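Local coordinates for protein N-deoxyribosyltransferase (Bacillus psychrosaccharolyticus, PDB 6EVS) that catalyses the transfer of the 2'-deoxyribosyl group of a nucleoside from one nucleobase to another, at residues Ile4-Pro9 against Lys17-Ala22; Gln24-Leu29 against Tyr127-Leu132. All blocks are in the same frame, centred on the assembly; numbering follows the deposited sequence.

Interaction 1: Ile4-Pro9 against Lys17-Ala22; sequences IYLASP and KHVSKA
Leu6 and Ser8 meet Val19 and Ala22 in a buried, largely apolar contact of strand 3-7 and the loop after it with helix 13-28, within a beta-alpha-beta unit of the doubly wound, Rossmann-like alpha/beta fold with its five-stranded parallel sheet. No hydrogen bond crosses it. With CG anti to the backbone N (chi1 178°), Leu6 reaches out to the helix and opens its fork over Ala22: CD1 lies 3.9 Å from Ala22 CB and CD2 4.0 Å from the same methyl. Alanine is small enough to let strand and helix come this close. Leu6 CD2 also packs against Val19 CG1 at 4.0 Å. The other valine branch points toward the loop, where Val19 CG2 lies 3.2 Å from Ser8 OG and 3.3 Å from Pro9 O, a snug fit. Those two oxygens are hydrogen-bonded: Ser8 OG donates to a lone pair of Pro9 O at 2.8 Å, in the carbonyl plane. A small serine can thus occupy a buried place, its hydroxyl satisfied by its own chain. Beyond the pair, strand 68-72 continues the packing, with Phe70 touching Leu6 and Ile72 touching Ser8 and Ala22, and helix 80-91 meets Ala7 and Pro9.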
ATOM      1  N   ILE A   4     -16.133  10.474  -6.805  1.00 29.98           N
ATOM      2  CA  ILE A   4     -15.079  11.411  -7.171  1.00 22.41           C
ATOM      3  C   ILE A   4     -14.758  12.300  -5.981  1.00 30.16           C
ATOM      4  O   ILE A   4     -15.665  12.889  -5.381  1.00 30.53           O
ATOM      5  CB  ILE A   4     -15.478  12.270  -8.382  1.00 28.40           C
ATOM      6  CG1 ILE A   4     -15.703  11.387  -9.627  1.00 24.94           C
ATOM      7  CG2 ILE A   4     -14.414  13.349  -8.621  1.00 24.94           C
ATOM      8  CD1 ILE A   4     -16.090  12.214 -10.890  1.00 30.78           C
ATOM      9  N   TYR A   5     -13.471  12.392  -5.638  1.00 22.35           N
ATOM     10  CA  TYR A   5     -13.017  13.371  -4.659  1.00 24.68           C
ATOM     11  C   TYR A   5     -12.593  14.639  -5.384  1.00 26.40           C
ATOM     12  O   TYR A   5     -11.670  14.591  -6.203  1.00 24.78           O
ATOM     13  CB  TYR A   5     -11.843  12.819  -3.855  1.00 27.07           C
ATOM     14  CG  TYR A   5     -11.406  13.715  -2.710  1.00 27.02           C
ATOM     15  CD1 TYR A   5     -11.938  13.548  -1.422  1.00 29.44           C
ATOM     16  CD2 TYR A   5     -10.466  14.731  -2.904  1.00 25.59           C
ATOM     17  CE1 TYR A   5     -11.541  14.389  -0.357  1.00 34.35           C
ATOM     18  CE2 TYR A   5     -10.067  15.553  -1.859  1.00 29.30           C
ATOM     19  CZ  TYR A   5     -10.610  15.389  -0.593  1.00 25.40           C
ATOM     20  OH  TYR A   5     -10.170  16.203   0.429  1.00 24.47           O
ATOM     21  N   LEU A   6     -13.207  15.778  -5.040  1.00 24.16           N
ATOM     22  CA  LEU A   6     -12.907  17.036  -5.748  1.00 23.52           C
ATOM     23  C   LEU A   6     -11.815  17.761  -4.972  1.00 23.35           C
ATOM     24  O   LEU A   6     -12.079  18.369  -3.927  1.00 26.09           O
ATOM     25  CB  LEU A   6     -14.170  17.871  -5.889  1.00 28.47           C
ATOM     26  CG  LEU A   6     -14.045  19.237  -6.551  1.00 30.10           C
ATOM     27  CD1 LEU A   6     -13.387  19.081  -7.925  1.00 26.78           C
ATOM     28  CD2 LEU A   6     -15.428  19.845  -6.655  1.00 32.54           C
ATOM     29  N   ALA A   7     -10.571  17.668  -5.451  1.00 22.49           N
ATOM     30  CA  ALA A   7      -9.432  18.323  -4.804  1.00 23.94           C
ATOM     31  C   ALA A   7      -9.229  19.722  -5.396  1.00 27.70           C
ATOM     32  O   ALA A   7      -8.784  19.867  -6.540  1.00 26.76           O
ATOM     33  CB  ALA A   7      -8.153  17.501  -4.961  1.00 22.43           C
ATOM     34  N   SER A   8      -9.468  20.756  -4.586  1.00 23.35           N
ATOM     35  CA  SER A   8      -9.295  22.130  -5.051  1.00 24.51           C
ATOM     36  C   SER A   8      -9.296  23.074  -3.857  1.00 25.67           C
ATOM     37  O   SER A   8      -9.973  22.795  -2.862  1.00 28.80           O
ATOM     38  CB  SER A   8     -10.410  22.542  -6.017  1.00 26.25           C
ATOM     39  OG  SER A   8     -10.365  23.971  -6.261  1.00 31.14           O
ATOM     40  N   PRO A   9      -8.586  24.200  -3.915  1.00 27.35           N
ATOM     41  CA  PRO A   9      -8.813  25.249  -2.919  1.00 33.49           C
ATOM     42  C   PRO A   9     -10.214  25.818  -3.083  1.00 36.02           C
ATOM     43  O   PRO A   9     -10.861  25.645  -4.116  1.00 32.21           O
ATOM     44  CB  PRO A   9      -7.738  26.297  -3.240  1.00 39.22           C
ATOM     45  CG  PRO A   9      -7.445  26.106  -4.706  1.00 30.53           C
ATOM     46  CD  PRO A   9      -7.572  24.590  -4.912  1.00 28.43           C
ATOM     47  N   LYS A  17     -15.649  29.765  -7.588  1.00 36.86           N
ATOM     48  CA  LYS A  17     -16.330  29.660  -8.870  1.00 42.68           C
ATOM     49  C   LYS A  17     -15.982  28.346  -9.569  1.00 42.15           C
ATOM     50  O   LYS A  17     -16.872  27.613 -10.014  1.00 40.20           O
ATOM     51  CB  LYS A  17     -15.980  30.854  -9.751  1.00 45.65           C
ATOM     52  CG  LYS A  17     -16.255  30.640 -11.234  1.00 54.63           C
ATOM     53  CD  LYS A  17     -15.952  31.905 -12.039  1.00 62.16           C
ATOM     54  CE  LYS A  17     -16.502  33.133 -11.334  1.00 68.17           C
ATOM     55  NZ  LYS A  17     -15.870  34.403 -11.816  1.00 77.34           N
ATOM     56  N   HIS A  18     -14.686  28.018  -9.648  1.00 40.35           N
ATOM     57  CA  HIS A  18     -14.271  26.801 -10.347  1.00 36.44           C
ATOM     58  C   HIS A  18     -14.772  25.546  -9.633  1.00 36.03           C
ATOM     59  O   HIS A  18     -15.178  24.576 -10.286  1.00 33.68           O
ATOM     60  CB  HIS A  18     -12.749  26.763 -10.484  1.00 36.09           C
ATOM     61  CG  HIS A  18     -12.177  27.921 -11.248  1.00 42.87           C
ATOM     62  ND1 HIS A  18     -11.108  28.659 -10.791  1.00 48.22           N
ATOM     63  CD2 HIS A  18     -12.523  28.458 -12.440  1.00 43.06           C
ATOM     64  CE1 HIS A  18     -10.823  29.609 -11.663  1.00 44.01           C
ATOM     65  NE2 HIS A  18     -11.670  29.512 -12.673  1.00 51.26           N
ATOM     66  N   VAL A  19     -14.736  25.535  -8.298  1.00 31.97           N
ATOM     67  CA  VAL A  19     -15.246  24.383  -7.547  1.00 32.31           C
ATOM     68  C   VAL A  19     -16.730  24.177  -7.827  1.00 35.70           C
ATOM     69  O   VAL A  19     -17.192  23.050  -8.037  1.00 37.83           O
ATOM     70  CB  VAL A  19     -14.979  24.573  -6.041  1.00 35.20           C
ATOM     71  CG1 VAL A  19     -15.804  23.576  -5.212  1.00 43.83           C
ATOM     72  CG2 VAL A  19     -13.504  24.407  -5.748  1.00 37.27           C
ATOM     73  N   SER A  20     -17.495  25.269  -7.836  1.00 34.95           N
ATOM     74  CA  SER A  20     -18.933  25.209  -8.090  1.00 32.81           C
ATOM     75  C   SER A  20     -19.238  24.630  -9.468  1.00 34.14           C
ATOM     76  O   SER A  20     -20.161  23.817  -9.625  1.00 41.03           O
ATOM     77  CB  SER A  20     -19.521  26.624  -7.957  1.00 40.11           C
ATOM     78  OG  SER A  20     -20.890  26.652  -8.304  1.00 45.49           O
ATOM     79  N   LYS A  21     -18.491  25.056 -10.485  1.00 40.30           N
ATOM     80  CA  LYS A  21     -18.705  24.522 -11.824  1.00 39.61           C
ATOM     81  C   LYS A  21     -18.340  23.046 -11.874  1.00 38.25           C
ATOM     82  O   LYS A  21     -19.042  22.252 -12.511  1.00 38.91           O
ATOM     83  CB  LYS A  21     -17.890  25.317 -12.848  1.00 41.99           C
ATOM     84  CG  LYS A  21     -18.010  24.811 -14.292  1.00 47.91           C
ATOM     85  CD  LYS A  21     -19.462  24.800 -14.758  1.00 47.82           C
ATOM     86  CE  LYS A  21     -19.577  24.724 -16.272  1.00 51.07           C
ATOM     87  NZ  LYS A  21     -20.987  24.946 -16.713  1.00 56.68           N
ATOM     88  N   ALA A  22     -17.250  22.665 -11.201  1.00 35.68           N
ATOM     89  CA  ALA A  22     -16.853  21.259 -11.157  1.00 38.55           C
ATOM     90  C   ALA A  22     -17.929  20.407 -10.497  1.00 35.52           C
ATOM     91  O   ALA A  22     -18.268  19.323 -10.993  1.00 35.44           O
ATOM     92  CB  ALA A  22     -15.523  21.095 -10.419  1.00 35.14           C
TER

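Interaction 2: Gln24-Leu29 against Tyr127-Leu132; sequences QVLRDL and YDFATL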
ATOM      1  N   GLN A  24     -21.134  21.034 -10.297  1.00 39.58           N
ATOM      2  CA  GLN A  24     -22.290  20.973 -11.184  1.00 41.83           C
ATOM      3  C   GLN A  24     -22.040  20.041 -12.363  1.00 40.58           C
ATOM      4  O   GLN A  24     -22.902  19.232 -12.721  1.00 41.08           O
ATOM      5  CB  GLN A  24     -22.644  22.381 -11.680  1.00 49.52           C
ATOM      6  CG  GLN A  24     -23.467  22.385 -12.967  1.00 58.68           C
ATOM      7  CD  GLN A  24     -23.192  23.591 -13.849  1.00 70.91           C
ATOM      8  OE1 GLN A  24     -22.789  23.456 -15.009  1.00 71.88           O
ATOM      9  NE2 GLN A  24     -23.418  24.782 -13.303  1.00 74.55           N
ATOM     10  N   VAL A  25     -20.867  20.144 -12.989  1.00 41.08           N
ATOM     11  CA  VAL A  25     -20.599  19.335 -14.176  1.00 37.39           C
ATOM     12  C   VAL A  25     -20.532  17.857 -13.807  1.00 37.34           C
ATOM     13  O   VAL A  25     -21.171  17.008 -14.447  1.00 33.10           O
ATOM     14  CB  VAL A  25     -19.307  19.802 -14.868  1.00 32.28           C
ATOM     15  CG1 VAL A  25     -18.820  18.744 -15.866  1.00 32.72           C
ATOM     16  CG2 VAL A  25     -19.540  21.139 -15.576  1.00 34.05           C
ATOM     17  N   LEU A  26     -19.758  17.529 -12.770  1.00 33.00           N
ATOM     18  CA  LEU A  26     -19.551  16.122 -12.442  1.00 31.47           C
ATOM     19  C   LEU A  26     -20.820  15.492 -11.888  1.00 36.11           C
ATOM     20  O   LEU A  26     -21.079  14.309 -12.141  1.00 37.22           O
ATOM     21  CB  LEU A  26     -18.396  15.964 -11.448  1.00 27.24           C
ATOM     22  CG  LEU A  26     -17.031  16.441 -11.952  1.00 31.62           C
ATOM     23  CD1 LEU A  26     -15.982  16.411 -10.859  1.00 27.45           C
ATOM     24  CD2 LEU A  26     -16.572  15.609 -13.145  1.00 32.30           C
ATOM     25  N   ARG A  27     -21.632  16.265 -11.159  1.00 33.63           N
ATOM     26  CA  ARG A  27     -22.864  15.718 -10.593  1.00 39.01           C
ATOM     27  C   ARG A  27     -23.951  15.580 -11.653  1.00 35.82           C
ATOM     28  O   ARG A  27     -24.749  14.638 -11.605  1.00 41.88           O
ATOM     29  CB  ARG A  27     -23.343  16.593  -9.432  1.00 36.32           C
ATOM     30  CG  ARG A  27     -22.531  16.388  -8.156  1.00 34.43           C
ATOM     31  CD  ARG A  27     -23.099  17.155  -6.940  1.00 32.31           C
ATOM     32  NE  ARG A  27     -22.292  16.861  -5.756  1.00 33.79           N
ATOM     33  CZ  ARG A  27     -22.022  17.722  -4.779  1.00 36.25           C
ATOM     34  NH1 ARG A  27     -22.505  18.953  -4.825  1.00 33.03           N
ATOM     35  NH2 ARG A  27     -21.281  17.336  -3.748  1.00 34.32           N
ATOM     36  N   ASP A  28     -23.999  16.504 -12.613  1.00 35.10           N
ATOM     37  CA  ASP A  28     -24.951  16.366 -13.708  1.00 37.31           C
ATOM     38  C   ASP A  28     -24.625  15.169 -14.585  1.00 37.46           C
ATOM     39  O   ASP A  28     -25.504  14.674 -15.299  1.00 40.26           O
ATOM     40  CB  ASP A  28     -24.980  17.630 -14.574  1.00 40.76           C
ATOM     41  CG  ASP A  28     -25.590  18.820 -13.849  1.00 48.23           C
ATOM     42  OD1 ASP A  28     -26.323  18.610 -12.857  1.00 45.86           O
ATOM     43  OD2 ASP A  28     -25.340  19.963 -14.287  1.00 50.72           O
ATOM     44  N   LEU A  29     -23.376  14.717 -14.574  1.00 37.42           N
ATOM     45  CA  LEU A  29     -23.003  13.496 -15.272  1.00 39.00           C
ATOM     46  C   LEU A  29     -23.390  12.240 -14.496  1.00 43.69           C
ATOM     47  O   LEU A  29     -23.176  11.131 -14.997  1.00 48.62           O
ATOM     48  CB  LEU A  29     -21.498  13.505 -15.559  1.00 37.42           C
ATOM     49  CG  LEU A  29     -21.032  14.500 -16.634  1.00 42.72           C
ATOM     50  CD1 LEU A  29     -19.520  14.696 -16.577  1.00 45.77           C
ATOM     51  CD2 LEU A  29     -21.474  14.071 -18.036  1.00 39.91           C
ATOM     52  N   TYR A 127     -15.827  12.927 -21.710  1.00 39.76           N
ATOM     53  CA  TYR A 127     -14.884  11.899 -21.281  1.00 42.84           C
ATOM     54  C   TYR A 127     -15.608  10.609 -20.897  1.00 50.38           C
ATOM     55  O   TYR A 127     -16.660  10.637 -20.251  1.00 36.72           O
ATOM     56  CB  TYR A 127     -14.073  12.417 -20.092  1.00 35.70           C
ATOM     57  CG  TYR A 127     -12.952  11.511 -19.649  1.00 35.59           C
ATOM     58  CD1 TYR A 127     -11.753  11.452 -20.358  1.00 38.49           C
ATOM     59  CD2 TYR A 127     -13.089  10.714 -18.510  1.00 34.14           C
ATOM     60  CE1 TYR A 127     -10.716  10.623 -19.938  1.00 38.59           C
ATOM     61  CE2 TYR A 127     -12.060   9.894 -18.084  1.00 40.47           C
ATOM     62  CZ  TYR A 127     -10.879   9.847 -18.801  1.00 38.38           C
ATOM     63  OH  TYR A 127      -9.862   9.022 -18.370  1.00 35.75           O
ATOM     64  N   ASP A 128     -15.034   9.468 -21.284  1.00 36.26           N
ATOM     65  CA  ASP A 128     -15.609   8.164 -20.955  1.00 36.76           C
ATOM     66  C   ASP A 128     -15.070   7.729 -19.596  1.00 37.20           C
ATOM     67  O   ASP A 128     -13.988   7.147 -19.503  1.00 34.75           O
ATOM     68  CB  ASP A 128     -15.288   7.139 -22.037  1.00 42.89           C
ATOM     69  CG  ASP A 128     -16.132   5.876 -21.914  1.00 51.44           C
ATOM     70  OD1 ASP A 128     -16.615   5.574 -20.800  1.00 51.71           O
ATOM     71  OD2 ASP A 128     -16.311   5.184 -22.935  1.00 59.61           O
ATOM     72  N   PHE A 129     -15.841   8.005 -18.540  1.00 33.27           N
ATOM     73  CA  PHE A 129     -15.450   7.632 -17.184  1.00 31.40           C
ATOM     74  C   PHE A 129     -15.451   6.119 -16.985  1.00 37.90           C
ATOM     75  O   PHE A 129     -14.720   5.608 -16.126  1.00 43.89           O
ATOM     76  CB  PHE A 129     -16.401   8.275 -16.170  1.00 36.88           C
ATOM     77  CG  PHE A 129     -16.150   9.727 -15.926  1.00 35.22           C
ATOM     78  CD1 PHE A 129     -16.622  10.682 -16.813  1.00 38.15           C
ATOM     79  CD2 PHE A 129     -15.460  10.144 -14.799  1.00 37.62           C
ATOM     80  CE1 PHE A 129     -16.409  12.037 -16.575  1.00 36.88           C
ATOM     81  CE2 PHE A 129     -15.250  11.487 -14.552  1.00 39.85           C
ATOM     82  CZ  PHE A 129     -15.718  12.437 -15.445  1.00 41.12           C
ATOM     83  N   ALA A 130     -16.275   5.395 -17.744  1.00 42.86           N
ATOM     84  CA  ALA A 130     -16.364   3.946 -17.582  1.00 44.79           C
ATOM     85  C   ALA A 130     -15.051   3.263 -17.960  1.00 49.12           C
ATOM     86  O   ALA A 130     -14.536   2.428 -17.207  1.00 47.81           O
ATOM     87  CB  ALA A 130     -17.517   3.395 -18.424  1.00 48.53           C
ATOM     88  N   THR A 131     -14.493   3.613 -19.127  1.00 42.37           N
ATOM     89  CA  THR A 131     -13.271   2.989 -19.622  1.00 38.88           C
ATOM     90  C   THR A 131     -12.006   3.726 -19.206  1.00 41.43           C
ATOM     91  O   THR A 131     -10.916   3.138 -19.267  1.00 31.74           O
ATOM     92  CB  THR A 131     -13.300   2.884 -21.149  1.00 45.63           C
ATOM     93  OG1 THR A 131     -13.484   4.183 -21.718  1.00 46.88           O
ATOM     94  CG2 THR A 131     -14.433   1.973 -21.607  1.00 43.31           C
ATOM     95  N   LEU A 132     -12.123   4.993 -18.805  1.00 36.05           N
ATOM     96  CA  LEU A 132     -11.001   5.771 -18.291  1.00 32.08           C
ATOM     97  C   LEU A 132      -9.818   5.810 -19.269  1.00 30.62           C
ATOM     98  O   LEU A 132      -8.707   5.395 -18.931  1.00 30.88           O
ATOM     99  CB  LEU A 132     -10.576   5.221 -16.936  1.00 35.05           C
ATOM    100  CG  LEU A 132      -9.730   6.060 -15.988  1.00 41.41           C
ATOM    101  CD1 LEU A 132     -10.632   6.779 -14.987  1.00 40.11           C
ATOM    102  CD2 LEU A 132      -8.711   5.194 -15.255  1.00 39.19           C
TER
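Asp128 OD1 receives two weak hydrogen bonds, from Ala130 N at 3.1 Å and from Thr131 N at 3.3 Å, and the short turn so formed carries Phe129 to Leu26 and Leu29. The first has the i to i+2 pattern of an Asx turn, though the bond is weak and bent. The second is the straighter, with an N-H...O angle of 160° against 125°. Leu132 N closes the turn on Asp128 O at 2.9 Å, so one aspartate serves it with both side chain and backbone, a role for which its short carboxylate is well suited.

Across the contact, Leu26 in the last turn of helix 13-28 and Leu29 just past its end, three residues apart, meet neighbouring atoms of the aromatic ring. Leu26 CD2 approaches Phe129 CZ at 4.0 Å, and Leu29 CD1 lies 4.1 Å from Phe129 CE1. Both side chains cross the phenylalanine at about a right angle, their methyls coming obliquely to the ring. Phe129 has CG anti to its carbonyl carbon (chi1 -77°), which sends the ring toward the helix; a broad, flat side chain can span the gap here, where Leu29 CA and Phe129 CA, the nearest pair, are 9.8 Å apart. Ile68 and Met97 of the sheet also touch this ring, and His31 meets it at an inclined angle. On the turn itself, Thr131 O accepts a hydrogen bond from His62 NE2 of a second subunit, tying it into the oligomer. Tyr127 CD2 stands 3.9 Å above one face of the Phe129 ring, offset toward its rim.

How the interactions relate
From the N terminus, strand 3-7 leads through a short connection into helix 13-28, and interaction 1 closes that local loop by laying the helix on its own strand. The same helix runs on to open interaction 2, whose partner arrives 98 residues later, after the remaining strands and helices, the last being 121-126. The contacts therefore follow in series, neither nested nor crossed, with centres about 14 Å apart. One fixes helix 13-28 onto the first strand, an inner strand of the parallel sheet; the other brings the C-terminal loop back to the helix's far end. They meet at Ile4, whose CD1 lies 3.8 Å from Phe129 CE2 and 4.1 Å from Leu26 CD2, so that the strand of interaction 1 also packs on interaction 2.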